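Local coordinates for tyrosine-protein phosphatase YwqE (Bacillus subtilis, PDB 3QY7) that removes phosphate from tyrosine-phosphorylated proteins as a manganese-dependent phosphatase of the PHP-like, TIM-barrel type, at residues I107-D112 with Q120-L125; H152-G157 with L187-A192. One frame throughout, in Å; residues are numbered along the deposited sequence.

Contact 1 (I107-D112 with Q120-L125); sequences IEFPFD and QLFYDL. With FE (Fe (III) ion), chain B.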
ATOM      1  N   ILE A 107      -3.943   4.186   4.885  1.00 11.41           N
ATOM      2  CA  ILE A 107      -4.821   3.919   6.015  1.00 12.59           C
ATOM      3  C   ILE A 107      -5.323   2.488   5.904  1.00 12.47           C
ATOM      4  O   ILE A 107      -5.867   2.101   4.867  1.00 12.93           O
ATOM      5  CB  ILE A 107      -6.023   4.895   5.997  1.00 13.32           C
ATOM      6  CG1 ILE A 107      -5.549   6.356   6.052  1.00 14.57           C
ATOM      7  CG2 ILE A 107      -7.017   4.591   7.147  1.00 14.00           C
ATOM      8  CD1 ILE A 107      -4.803   6.733   7.299  1.00 17.33           C
ATOM      9  N   GLU A 108      -5.156   1.733   6.981  1.00 13.72           N
ATOM     10  CA  GLU A 108      -5.553   0.330   7.039  1.00 14.88           C
ATOM     11  C   GLU A 108      -6.710   0.179   8.011  1.00 15.89           C
ATOM     12  O   GLU A 108      -6.617   0.640   9.146  1.00 16.01           O
ATOM     13  CB  GLU A 108      -4.382  -0.515   7.532  1.00 15.64           C
ATOM     14  CG  GLU A 108      -4.639  -2.019   7.518  1.00 15.48           C
ATOM     15  CD  GLU A 108      -3.782  -2.776   8.510  1.00 16.81           C
ATOM     16  OE1 GLU A 108      -3.343  -3.903   8.189  1.00 15.20           O
ATOM     17  OE2 GLU A 108      -3.524  -2.263   9.616  1.00 18.91           O
ATOM     18  N   PHE A 109      -7.777  -0.468   7.549  1.00 16.59           N
ATOM     19  CA  PHE A 109      -8.909  -0.868   8.404  1.00 17.59           C
ATOM     20  C   PHE A 109      -8.540  -2.122   9.196  1.00 18.99           C
ATOM     21  O   PHE A 109      -7.812  -2.970   8.711  1.00 19.69           O
ATOM     22  CB  PHE A 109     -10.154  -1.173   7.554  1.00 16.71           C
ATOM     23  CG  PHE A 109     -10.657  -0.016   6.726  1.00 15.23           C
ATOM     24  CD1 PHE A 109     -10.571   1.300   7.189  1.00 14.92           C
ATOM     25  CD2 PHE A 109     -11.246  -0.246   5.488  1.00 15.90           C
ATOM     26  CE1 PHE A 109     -11.050   2.358   6.420  1.00 14.42           C
ATOM     27  CE2 PHE A 109     -11.747   0.803   4.707  1.00 14.58           C
ATOM     28  CZ  PHE A 109     -11.645   2.130   5.179  1.00 12.44           C
ATOM     29  N   PRO A 110      -9.076  -2.258  10.418  1.00 20.54           N
ATOM     30  CA  PRO A 110      -8.994  -3.555  11.073  1.00 21.25           C
ATOM     31  C   PRO A 110      -9.566  -4.635  10.157  1.00 22.04           C
ATOM     32  O   PRO A 110     -10.463  -4.359   9.360  1.00 22.08           O
ATOM     33  CB  PRO A 110      -9.886  -3.373  12.303  1.00 21.29           C
ATOM     34  CG  PRO A 110     -10.768  -2.239  11.987  1.00 20.92           C
ATOM     35  CD  PRO A 110      -9.924  -1.317  11.159  1.00 20.81           C
ATOM     36  N   PHE A 111      -9.063  -5.861  10.268  1.00 23.31           N
ATOM     37  CA  PHE A 111      -9.368  -6.882   9.268  1.00 25.05           C
ATOM     38  C   PHE A 111     -10.859  -7.252   9.170  1.00 25.34           C
ATOM     39  O   PHE A 111     -11.312  -7.733   8.135  1.00 25.42           O
ATOM     40  CB  PHE A 111      -8.522  -8.140   9.494  1.00 25.46           C
ATOM     41  CG  PHE A 111      -9.186  -9.170  10.370  1.00 28.48           C
ATOM     42  CD1 PHE A 111      -9.717 -10.333   9.813  1.00 30.31           C
ATOM     43  CD2 PHE A 111      -9.293  -8.972  11.743  1.00 30.56           C
ATOM     44  CE1 PHE A 111     -10.331 -11.296  10.614  1.00 31.88           C
ATOM     45  CE2 PHE A 111      -9.915  -9.925  12.558  1.00 31.70           C
ATOM     46  CZ  PHE A 111     -10.433 -11.091  11.990  1.00 32.19           C
ATOM     47  N   ASP A 112     -11.604  -7.012  10.245  1.00 26.37           N
ATOM     48  CA  ASP A 112     -12.957  -7.554  10.388  1.00 27.11           C
ATOM     49  C   ASP A 112     -14.078  -6.602   9.984  1.00 27.12           C
ATOM     50  O   ASP A 112     -15.187  -7.049   9.688  1.00 27.39           O
ATOM     51  CB  ASP A 112     -13.187  -8.041  11.826  1.00 27.56           C
ATOM     52  CG  ASP A 112     -13.072  -6.924  12.847  1.00 29.15           C
ATOM     53  OD1 ASP A 112     -12.032  -6.237  12.871  1.00 30.51           O
ATOM     54  OD2 ASP A 112     -14.020  -6.723  13.633  1.00 32.27           O
ATOM     55  N   GLN A 120     -16.296   9.960   7.242  1.00 24.21           N
ATOM     56  CA  GLN A 120     -16.126  11.298   7.814  1.00 23.74           C
ATOM     57  C   GLN A 120     -14.646  11.683   7.834  1.00 23.41           C
ATOM     58  O   GLN A 120     -14.275  12.776   7.387  1.00 23.23           O
ATOM     59  CB  GLN A 120     -16.741  11.379   9.228  1.00 24.15           C
ATOM     60  CG  GLN A 120     -16.847  12.803   9.814  1.00 25.61           C
ATOM     61  CD  GLN A 120     -17.583  13.780   8.900  1.00 27.17           C
ATOM     62  OE1 GLN A 120     -18.733  13.554   8.509  1.00 28.11           O
ATOM     63  NE2 GLN A 120     -16.917  14.865   8.551  1.00 26.43           N
ATOM     64  N   LEU A 121     -13.806  10.766   8.315  1.00 22.54           N
ATOM     65  CA  LEU A 121     -12.351  10.982   8.331  1.00 21.66           C
ATOM     66  C   LEU A 121     -11.800  11.278   6.947  1.00 21.63           C
ATOM     67  O   LEU A 121     -11.005  12.207   6.772  1.00 21.26           O
ATOM     68  CB  LEU A 121     -11.618   9.780   8.935  1.00 21.88           C
ATOM     69  CG  LEU A 121     -10.076   9.811   8.888  1.00 21.38           C
ATOM     70  CD1 LEU A 121      -9.510  10.982   9.664  1.00 20.52           C
ATOM     71  CD2 LEU A 121      -9.539   8.516   9.418  1.00 20.96           C
ATOM     72  N   PHE A 122     -12.216  10.473   5.972  1.00 20.82           N
ATOM     73  CA  PHE A 122     -11.728  10.601   4.608  1.00 20.81           C
ATOM     74  C   PHE A 122     -12.181  11.924   3.981  1.00 20.75           C
ATOM     75  O   PHE A 122     -11.455  12.535   3.178  1.00 20.33           O
ATOM     76  CB  PHE A 122     -12.183   9.388   3.781  1.00 19.89           C
ATOM     77  CG  PHE A 122     -11.447   8.094   4.115  1.00 19.27           C
ATOM     78  CD1 PHE A 122     -10.584   8.003   5.210  1.00 17.61           C
ATOM     79  CD2 PHE A 122     -11.647   6.963   3.333  1.00 18.92           C
ATOM     80  CE1 PHE A 122      -9.908   6.821   5.516  1.00 18.42           C
ATOM     81  CE2 PHE A 122     -10.983   5.763   3.639  1.00 17.05           C
ATOM     82  CZ  PHE A 122     -10.118   5.696   4.721  1.00 15.24           C
ATOM     83  N   TYR A 123     -13.393  12.353   4.345  1.00 20.94           N
ATOM     84  CA  TYR A 123     -13.924  13.635   3.886  1.00 21.55           C
ATOM     85  C   TYR A 123     -13.085  14.787   4.434  1.00 21.16           C
ATOM     86  O   TYR A 123     -12.692  15.706   3.695  1.00 21.19           O
ATOM     87  CB  TYR A 123     -15.383  13.798   4.315  1.00 21.82           C
ATOM     88  CG  TYR A 123     -15.952  15.145   3.940  1.00 24.48           C
ATOM     89  CD1 TYR A 123     -16.429  15.390   2.653  1.00 25.59           C
ATOM     90  CD2 TYR A 123     -15.988  16.178   4.865  1.00 27.41           C
ATOM     91  CE1 TYR A 123     -16.943  16.635   2.300  1.00 27.49           C
ATOM     92  CE2 TYR A 123     -16.492  17.419   4.526  1.00 27.94           C
ATOM     93  CZ  TYR A 123     -16.966  17.643   3.246  1.00 28.05           C
ATOM     94  OH  TYR A 123     -17.470  18.888   2.921  1.00 30.37           O
ATOM     95  N   ASP A 124     -12.800  14.702   5.727  1.00 20.54           N
ATOM     96  CA  ASP A 124     -11.984  15.681   6.419  1.00 20.64           C
ATOM     97  C   ASP A 124     -10.595  15.761   5.791  1.00 20.46           C
ATOM     98  O   ASP A 124     -10.094  16.859   5.526  1.00 20.03           O
ATOM     99  CB  ASP A 124     -11.894  15.339   7.906  1.00 21.11           C
ATOM    100  CG  ASP A 124     -13.224  15.511   8.636  1.00 22.89           C
ATOM    101  OD1 ASP A 124     -14.144  16.174   8.097  1.00 25.57           O
ATOM    102  OD2 ASP A 124     -13.338  14.992   9.762  1.00 24.12           O
ATOM    103  N   LEU A 125      -9.987  14.607   5.503  1.00 19.62           N
ATOM    104  CA  LEU A 125      -8.641  14.599   4.921  1.00 18.80           C
ATOM    105  C   LEU A 125      -8.596  15.225   3.527  1.00 19.35           C
ATOM    106  O   LEU A 125      -7.670  15.969   3.214  1.00 18.87           O
ATOM    107  CB  LEU A 125      -8.033  13.180   4.937  1.00 18.96           C
ATOM    108  CG  LEU A 125      -7.752  12.539   6.300  1.00 18.52           C
ATOM    109  CD1 LEU A 125      -7.405  11.056   6.109  1.00 19.02           C
ATOM    110  CD2 LEU A 125      -6.631  13.248   7.091  1.00 17.84           C
TER
HETATM  111 FE    FE B 263      -2.067  -4.290   6.553  1.00 14.79          FE
HETATM  112  O   HOH W   1      -2.456  -6.473   6.810  1.00 22.49           O
HETATM  113  O   HOH W   2      -0.601  -4.532   5.133  1.00 13.34           O

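Contact 2 (H152-G157 with L187-A192); sequences HLVEKG and LIHFVA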
ATOM      1  N   HIS A 152     -18.577   2.975  -2.218  1.00 20.83           N
ATOM      2  CA  HIS A 152     -19.003   4.284  -1.721  1.00 20.97           C
ATOM      3  C   HIS A 152     -17.824   5.145  -1.285  1.00 20.27           C
ATOM      4  O   HIS A 152     -17.774   6.330  -1.618  1.00 19.37           O
ATOM      5  CB  HIS A 152     -20.037   4.155  -0.599  1.00 22.16           C
ATOM      6  CG  HIS A 152     -21.403   3.787  -1.090  1.00 24.95           C
ATOM      7  ND1 HIS A 152     -22.117   4.573  -1.974  1.00 27.35           N
ATOM      8  CD2 HIS A 152     -22.179   2.706  -0.838  1.00 27.61           C
ATOM      9  CE1 HIS A 152     -23.274   3.993  -2.237  1.00 28.60           C
ATOM     10  NE2 HIS A 152     -23.334   2.857  -1.565  1.00 28.53           N
ATOM     11  N   LEU A 153     -16.872   4.546  -0.572  1.00 19.34           N
ATOM     12  CA  LEU A 153     -15.689   5.294  -0.107  1.00 19.42           C
ATOM     13  C   LEU A 153     -14.878   5.826  -1.287  1.00 19.47           C
ATOM     14  O   LEU A 153     -14.408   6.961  -1.259  1.00 19.00           O
ATOM     15  CB  LEU A 153     -14.820   4.442   0.827  1.00 19.32           C
ATOM     16  CG  LEU A 153     -15.382   4.088   2.213  1.00 20.60           C
ATOM     17  CD1 LEU A 153     -14.597   2.970   2.858  1.00 22.11           C
ATOM     18  CD2 LEU A 153     -15.445   5.324   3.119  1.00 22.81           C
ATOM     19  N   VAL A 154     -14.730   5.007  -2.328  1.00 18.99           N
ATOM     20  CA  VAL A 154     -14.030   5.412  -3.541  1.00 19.02           C
ATOM     21  C   VAL A 154     -14.815   6.458  -4.345  1.00 18.75           C
ATOM     22  O   VAL A 154     -14.253   7.441  -4.804  1.00 19.70           O
ATOM     23  CB  VAL A 154     -13.642   4.186  -4.410  1.00 18.25           C
ATOM     24  CG1 VAL A 154     -13.116   4.633  -5.786  1.00 18.66           C
ATOM     25  CG2 VAL A 154     -12.599   3.344  -3.680  1.00 18.75           C
ATOM     26  N   GLU A 155     -16.119   6.242  -4.509  1.00 19.17           N
ATOM     27  CA  GLU A 155     -16.982   7.257  -5.111  1.00 19.33           C
ATOM     28  C   GLU A 155     -16.824   8.607  -4.379  1.00 18.75           C
ATOM     29  O   GLU A 155     -16.837   9.669  -5.010  1.00 18.31           O
ATOM     30  CB  GLU A 155     -18.436   6.784  -5.081  1.00 19.62           C
ATOM     31  CG  GLU A 155     -19.386   7.626  -5.882  1.00 23.17           C
ATOM     32  CD  GLU A 155     -19.869   8.844  -5.109  1.00 27.25           C
ATOM     33  OE1 GLU A 155     -20.158   9.875  -5.753  1.00 31.20           O
ATOM     34  OE2 GLU A 155     -19.953   8.765  -3.861  1.00 28.61           O
ATOM     35  N   LYS A 156     -16.651   8.545  -3.064  1.00 18.42           N
ATOM     36  CA  LYS A 156     -16.493   9.756  -2.238  1.00 17.72           C
ATOM     37  C   LYS A 156     -15.071  10.327  -2.196  1.00 17.20           C
ATOM     38  O   LYS A 156     -14.825  11.325  -1.507  1.00 17.01           O
ATOM     39  CB  LYS A 156     -17.004   9.516  -0.812  1.00 17.97           C
ATOM     40  CG  LYS A 156     -18.544   9.393  -0.677  1.00 20.18           C
ATOM     41  CD  LYS A 156     -19.231  10.667  -1.144  1.00 24.51           C
ATOM     42  CE  LYS A 156     -20.585  10.848  -0.470  1.00 26.60           C
ATOM     43  NZ  LYS A 156     -21.098  12.229  -0.723  1.00 28.31           N
ATOM     44  N   GLY A 157     -14.139   9.687  -2.900  1.00 16.60           N
ATOM     45  CA  GLY A 157     -12.816  10.273  -3.121  1.00 15.47           C
ATOM     46  C   GLY A 157     -11.617   9.486  -2.619  1.00 15.20           C
ATOM     47  O   GLY A 157     -10.477   9.870  -2.882  1.00 15.69           O
ATOM     48  N   LEU A 187     -12.221   0.176  -8.643  1.00 15.75           N
ATOM     49  CA  LEU A 187     -12.124   0.549  -7.237  1.00 15.55           C
ATOM     50  C   LEU A 187     -10.708   0.503  -6.688  1.00 14.54           C
ATOM     51  O   LEU A 187     -10.473   0.879  -5.539  1.00 15.27           O
ATOM     52  CB  LEU A 187     -13.035  -0.343  -6.387  1.00 16.60           C
ATOM     53  CG  LEU A 187     -14.531  -0.272  -6.689  1.00 17.74           C
ATOM     54  CD1 LEU A 187     -15.239  -1.117  -5.650  1.00 19.24           C
ATOM     55  CD2 LEU A 187     -15.071   1.167  -6.679  1.00 19.68           C
ATOM     56  N   ILE A 188      -9.784   0.029  -7.521  1.00 13.39           N
ATOM     57  CA  ILE A 188      -8.376  -0.127  -7.166  1.00 12.59           C
ATOM     58  C   ILE A 188      -7.550   0.854  -7.998  1.00 12.02           C
ATOM     59  O   ILE A 188      -7.774   0.989  -9.197  1.00 13.31           O
ATOM     60  CB  ILE A 188      -7.904  -1.570  -7.498  1.00 12.08           C
ATOM     61  CG1 ILE A 188      -8.735  -2.616  -6.735  1.00 12.11           C
ATOM     62  CG2 ILE A 188      -6.391  -1.757  -7.270  1.00 11.60           C
ATOM     63  CD1 ILE A 188      -8.761  -2.513  -5.192  1.00 11.39           C
ATOM     64  N   HIS A 189      -6.579   1.502  -7.350  1.00 11.77           N
ATOM     65  CA  HIS A 189      -5.762   2.526  -8.011  1.00 11.33           C
ATOM     66  C   HIS A 189      -4.274   2.222  -8.027  1.00 11.33           C
ATOM     67  O   HIS A 189      -3.552   2.828  -8.806  1.00 11.61           O
ATOM     68  CB  HIS A 189      -6.062   3.887  -7.398  1.00 11.57           C
ATOM     69  CG  HIS A 189      -7.529   4.176  -7.374  1.00 12.71           C
ATOM     70  ND1 HIS A 189      -8.331   3.811  -6.315  1.00 12.12           N
ATOM     71  CD2 HIS A 189      -8.354   4.689  -8.315  1.00 14.34           C
ATOM     72  CE1 HIS A 189      -9.584   4.130  -6.588  1.00 12.17           C
ATOM     73  NE2 HIS A 189      -9.629   4.661  -7.797  1.00 13.35           N
ATOM     74  N   PHE A 190      -3.839   1.281  -7.191  1.00 11.51           N
ATOM     75  CA  PHE A 190      -2.427   0.888  -7.067  1.00 10.62           C
ATOM     76  C   PHE A 190      -2.332  -0.622  -6.850  1.00 11.13           C
ATOM     77  O   PHE A 190      -3.250  -1.236  -6.285  1.00 11.74           O
ATOM     78  CB  PHE A 190      -1.761   1.531  -5.834  1.00 10.83           C
ATOM     79  CG  PHE A 190      -1.934   3.014  -5.723  1.00 10.66           C
ATOM     80  CD1 PHE A 190      -1.079   3.886  -6.402  1.00 11.67           C
ATOM     81  CD2 PHE A 190      -2.913   3.544  -4.884  1.00 10.72           C
ATOM     82  CE1 PHE A 190      -1.220   5.264  -6.277  1.00  9.98           C
ATOM     83  CE2 PHE A 190      -3.057   4.938  -4.745  1.00 10.83           C
ATOM     84  CZ  PHE A 190      -2.213   5.794  -5.433  1.00 11.42           C
ATOM     85  N   VAL A 191      -1.216  -1.214  -7.271  1.00 10.47           N
ATOM     86  CA  VAL A 191      -0.877  -2.575  -6.892  1.00 11.21           C
ATOM     87  C   VAL A 191       0.461  -2.495  -6.157  1.00 10.75           C
ATOM     88  O   VAL A 191       1.385  -1.791  -6.606  1.00 11.08           O
ATOM     89  CB  VAL A 191      -0.741  -3.500  -8.126  1.00 11.49           C
ATOM     90  CG1 VAL A 191      -0.599  -4.945  -7.678  1.00 11.92           C
ATOM     91  CG2 VAL A 191      -1.923  -3.325  -9.087  1.00 13.67           C
ATOM     92  N   ALA A 192       0.558  -3.155  -5.012  1.00 10.82           N
ATOM     93  CA  ALA A 192       1.778  -3.090  -4.224  1.00 10.69           C
ATOM     94  C   ALA A 192       2.025  -4.399  -3.493  1.00 10.57           C
ATOM     95  O   ALA A 192       1.097  -5.187  -3.280  1.00 11.02           O
ATOM     96  CB  ALA A 192       1.734  -1.893  -3.225  1.00 11.06           C
TER

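Contact 1 (I107-D112 with Q120-L125)
Ile107 and Phe109 meet Phe122 within a beta-alpha-beta unit of the TIM barrel, in which strand 104-108 leads through a loop into helix 118-127 and on to the parallel strand 131-135. The unit is a worked example of how a barrel strand divides its labour: consecutive residues face opposite ways, one toward the covering helix and the next into the metal centre. Ile107 takes the helix side. Its CG2 branch lies anti to the backbone N and reaches the rim of the Phe122 ring nearly in the ring plane, 4.0 Å from Phe122 CE1, the two side chains running alongside each other in opposing senses. Phe109, just beyond the strand, and Phe122 extend toward each other, with Phe109 CE1 3.9 Å from Phe122 CZ. Phe109 CZ also lies 3.9 Å from Phe122 CZ. With chi1 at -73°, Phe122 has CG anti to its carbonyl carbon, which directs the ring toward the strand, where its far end meets both Ile107 and Phe109. All three side chains are buried, and no hydrogen bond crosses between the segments, so the junction is purely apolar. Pro132 and Ile134 of the following strand add to the wall around Phe122.

Glu108 points away from the helix. Its extended chain carries the carboxylate to an iron(III) ion that Glu80 and His136 also bind. The two carboxylate oxygens have separate tasks: OE2 forms a salt bridge with Arg82, which probably steadies the orientation of the group, whereas OE1 binds the metal, with Glu108 OE1 to iron measuring 2.1 Å and water 1 and water 2 occupying further coordination positions.

Contact 2 (H152-G157 with L187-A192)
Val154, in the last turn of helix 148-155, packs against Leu187 and His189 on the approach to barrel strand 190-192, and it illustrates how one small branched side chain can serve two neighbours. Its CB points toward the opposing segment, and the methyls part from there. CG1, placed anti to the backbone N (chi1 171°), meets the imidazole of His189 at its edge and close to the ring plane, with Val154 CG1 3.7 Å from His189 CE1. CG2 turns to the backbone instead and lies 3.7 Å from Leu187 O. Leu187 completes the grip: one of its methyls, CD2, sits 4.0 Å from Val154 CB.

His189 reaches the valine from the opposite direction. A chi1 of -52° sets CG anti to the carbonyl carbon, and the ring then presents its CE1-NE2 side to the methyl. Its ND1 accepts a hydrogen bond from the backbone N of Ser160, which would restrain the ring's rotation and suggests that, in a neutral imidazole, the proton would be on NE2. Ser160 also satisfies the buried Leu187 O through its hydroxyl.

The helix ends in a Schellman motif at Gly157, which takes a positive phi (121°); Gly157 N bonds back to Val154 O. Lys156 O receives a hydrogen bond from Gln126 of helix 118-127. On the strand side, 190-192 runs parallel to 159-163, and Phe190 and Val191 pack onto helix 219-232.

The two contacts follow one another along the chain, both reach the same parallel sheet, and their centres lie about 12 Å apart. Leu153 joins them directly: from the helix of contact 2 its CD1 comes within 3.8 Å of Phe109 CZ, and its CD2 lies 4.1 Å from Phe122 CD2, so the apolar layer of contact 1 continues onto helix 148-155. Their relation to the active site differs. Contact 1 includes Glu108, a ligand of one iron, and the Ile107 side chain is about 11 Å from the second iron. Contact 2 supplies no metal ligand itself, but strand 190-192 ends just before Asp194 and His196, which bind iron and magnesium respectively.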